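Local coordinates for protein denovo NTF2 (Synthetic construct, PDB 6W40) that is a de novo designed NTF2-like protein that probably encloses a pocket between its helices and curved sheet, at residues A[13-17]-A[28-32]. Numbering follows the deposited sequence.
Sequences EIVIK and HEMAD
Met30 extends its thioether across to the helix 2-18, where the sulfur and terminal methyl overlap the side chains of Glu13, Ile16 and Lys17. The chain runs straight through chi2 (169°) and then turns at chi3 (-52°), which swings CE off the line of the side chain and toward Ile16 and Lys17. CE lies 3.7 Å from CG2 of Ile16 and 3.5 Å from CD of Lys17, touching the branched Ile16 and the folded methylene chain of its neighbour Lys17. Ile16 also meets the sulfur with its longer branch, CD1 being 3.7 Å from SD of Met30; the two side chains cross at a slant. Glu13 approaches SD from another flank: the two side chains run antiparallel alongside each other, and its OE1 stands 3.2 Å from SD and 3.5 Å from CB of Met30. No hydrogen bond spans the two segments. The bend at chi2 of Glu13 (-75°) brings the carboxylate alongside, but OE1 does not lie opposite either C-S bond of Met30, so its closeness to SD is no evident attraction, and the apolar part of the contact rests on Ile16 and Lys17.

In the NTF2-like fold of this SnoaL-type domain, the contact joins the long N-terminal helix to the short helix 27-30 just where the chain passes into strand 31-32. The backbone of Met30 is hydrogen-bonded to Ile112 of strand 111-119, and the side chains of Glu13 and Lys17 touch the same residue, which ties the helix pair to the sheet. With alanine in place of Met30, Ile16 and the methylenes of Lys17 are likely to lose their common partner, leaving a gap between the two helices. On the outer margin Glu29 adds a looser approach, its OE2 4.4 Å from CD1 of Ile16.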
loop_
_atom_site.group_PDB
_atom_site.type_symbol
_atom_site.label_atom_id
_atom_site.label_comp_id
_atom_site.label_asym_id
_atom_site.label_seq_id
_atom_site.Cartn_x
_atom_site.Cartn_y
_atom_site.Cartn_z
ATOM N N GLU A 13 7.026 2.321 -1.910
ATOM C CA GLU A 13 6.219 3.411 -2.448
ATOM C C GLU A 13 4.741 3.180 -2.163
ATOM O O GLU A 13 4.031 4.097 -1.734
ATOM C CB GLU A 13 6.454 3.562 -3.953
ATOM C CG GLU A 13 7.909 3.688 -4.379
ATOM C CD GLU A 13 8.517 5.042 -4.075
ATOM O OE1 GLU A 13 7.829 5.894 -3.475
ATOM O OE2 GLU A 13 9.690 5.258 -4.447
ATOM N N ILE A 14 4.263 1.952 -2.381
ATOM C CA ILE A 14 2.839 1.662 -2.230
ATOM C C ILE A 14 2.390 1.903 -0.794
ATOM O O ILE A 14 1.326 2.485 -0.551
ATOM C CB ILE A 14 2.531 0.219 -2.671
ATOM C CG1 ILE A 14 3.201 -0.096 -4.007
ATOM C CG2 ILE A 14 1.031 -0.002 -2.760
ATOM C CD1 ILE A 14 2.887 0.881 -5.103
ATOM N N VAL A 15 3.192 1.459 0.175
ATOM C CA VAL A 15 2.777 1.559 1.569
ATOM C C VAL A 15 2.758 3.012 2.030
ATOM O O VAL A 15 1.910 3.396 2.845
ATOM C CB VAL A 15 3.678 0.684 2.463
ATOM C CG1 VAL A 15 3.598 -0.780 2.032
ATOM C CG2 VAL A 15 5.117 1.171 2.423
ATOM N N ILE A 16 3.662 3.848 1.514
ATOM C CA ILE A 16 3.699 5.241 1.954
ATOM C C ILE A 16 2.525 6.015 1.373
ATOM O O ILE A 16 1.857 6.779 2.080
ATOM C CB ILE A 16 5.043 5.896 1.586
ATOM C CG1 ILE A 16 6.169 5.336 2.457
ATOM C CG2 ILE A 16 4.953 7.410 1.735
ATOM C CD1 ILE A 16 7.326 6.302 2.681
ATOM N N LYS A 17 2.245 5.822 0.083
ATOM C CA LYS A 17 1.197 6.592 -0.579
ATOM C C LYS A 17 -0.193 6.113 -0.180
ATOM O O LYS A 17 -1.033 6.913 0.245
ATOM C CB LYS A 17 1.361 6.508 -2.098
ATOM C CG LYS A 17 2.772 6.738 -2.591
ATOM C CD LYS A 17 3.287 8.103 -2.194
ATOM C CE LYS A 17 2.561 9.192 -2.944
ATOM N NZ LYS A 17 2.563 8.928 -4.407
ATOM N N HIS A 28 7.745 14.344 -1.439
ATOM C CA HIS A 28 8.930 15.075 -1.874
ATOM C C HIS A 28 10.187 14.225 -1.745
ATOM O O HIS A 28 11.087 14.306 -2.590
ATOM C CB HIS A 28 9.072 16.365 -1.066
ATOM C CG HIS A 28 10.219 17.229 -1.495
ATOM N ND1 HIS A 28 11.514 17.013 -1.075
ATOM C CD2 HIS A 28 10.262 18.321 -2.295
ATOM C CE1 HIS A 28 12.306 17.931 -1.602
ATOM N NE2 HIS A 28 11.570 18.737 -2.346
ATOM N N GLU A 29 10.267 13.400 -0.700
ATOM C CA GLU A 29 11.464 12.602 -0.467
ATOM C C GLU A 29 11.557 11.393 -1.389
ATOM O O GLU A 29 12.642 10.817 -1.522
ATOM C CB GLU A 29 11.516 12.143 0.994
ATOM C CG GLU A 29 10.495 11.078 1.359
ATOM C CD GLU A 29 10.414 10.829 2.854
ATOM O OE1 GLU A 29 10.779 11.738 3.630
ATOM O OE2 GLU A 29 9.989 9.724 3.254
ATOM N N MET A 30 10.457 10.997 -2.026
ATOM C CA MET A 30 10.448 9.857 -2.929
ATOM C C MET A 30 10.337 10.256 -4.393
ATOM O O MET A 30 10.393 9.383 -5.264
ATOM C CB MET A 30 9.299 8.908 -2.575
ATOM C CG MET A 30 9.333 8.387 -1.153
ATOM S SD MET A 30 7.796 7.543 -0.752
ATOM C CE MET A 30 6.612 8.804 -1.216
ATOM N N ALA A 31 10.188 11.544 -4.687
ATOM C CA ALA A 31 10.034 12.007 -6.058
ATOM C C ALA A 31 11.396 12.199 -6.712
ATOM O O ALA A 31 12.308 12.779 -6.112
ATOM C CB ALA A 31 9.242 13.314 -6.094
ATOM N N ASP A 32 11.530 11.700 -7.940
ATOM C CA ASP A 32 12.712 11.973 -8.740
ATOM C C ASP A 32 12.831 13.480 -8.969
ATOM O O ASP A 32 11.819 14.175 -9.098
ATOM C CB ASP A 32 12.627 11.229 -10.075
ATOM C CG ASP A 32 13.862 11.418 -10.943
ATOM O OD1 ASP A 32 14.063 12.527 -11.478
ATOM O OD2 ASP A 32 14.637 10.449 -11.093
#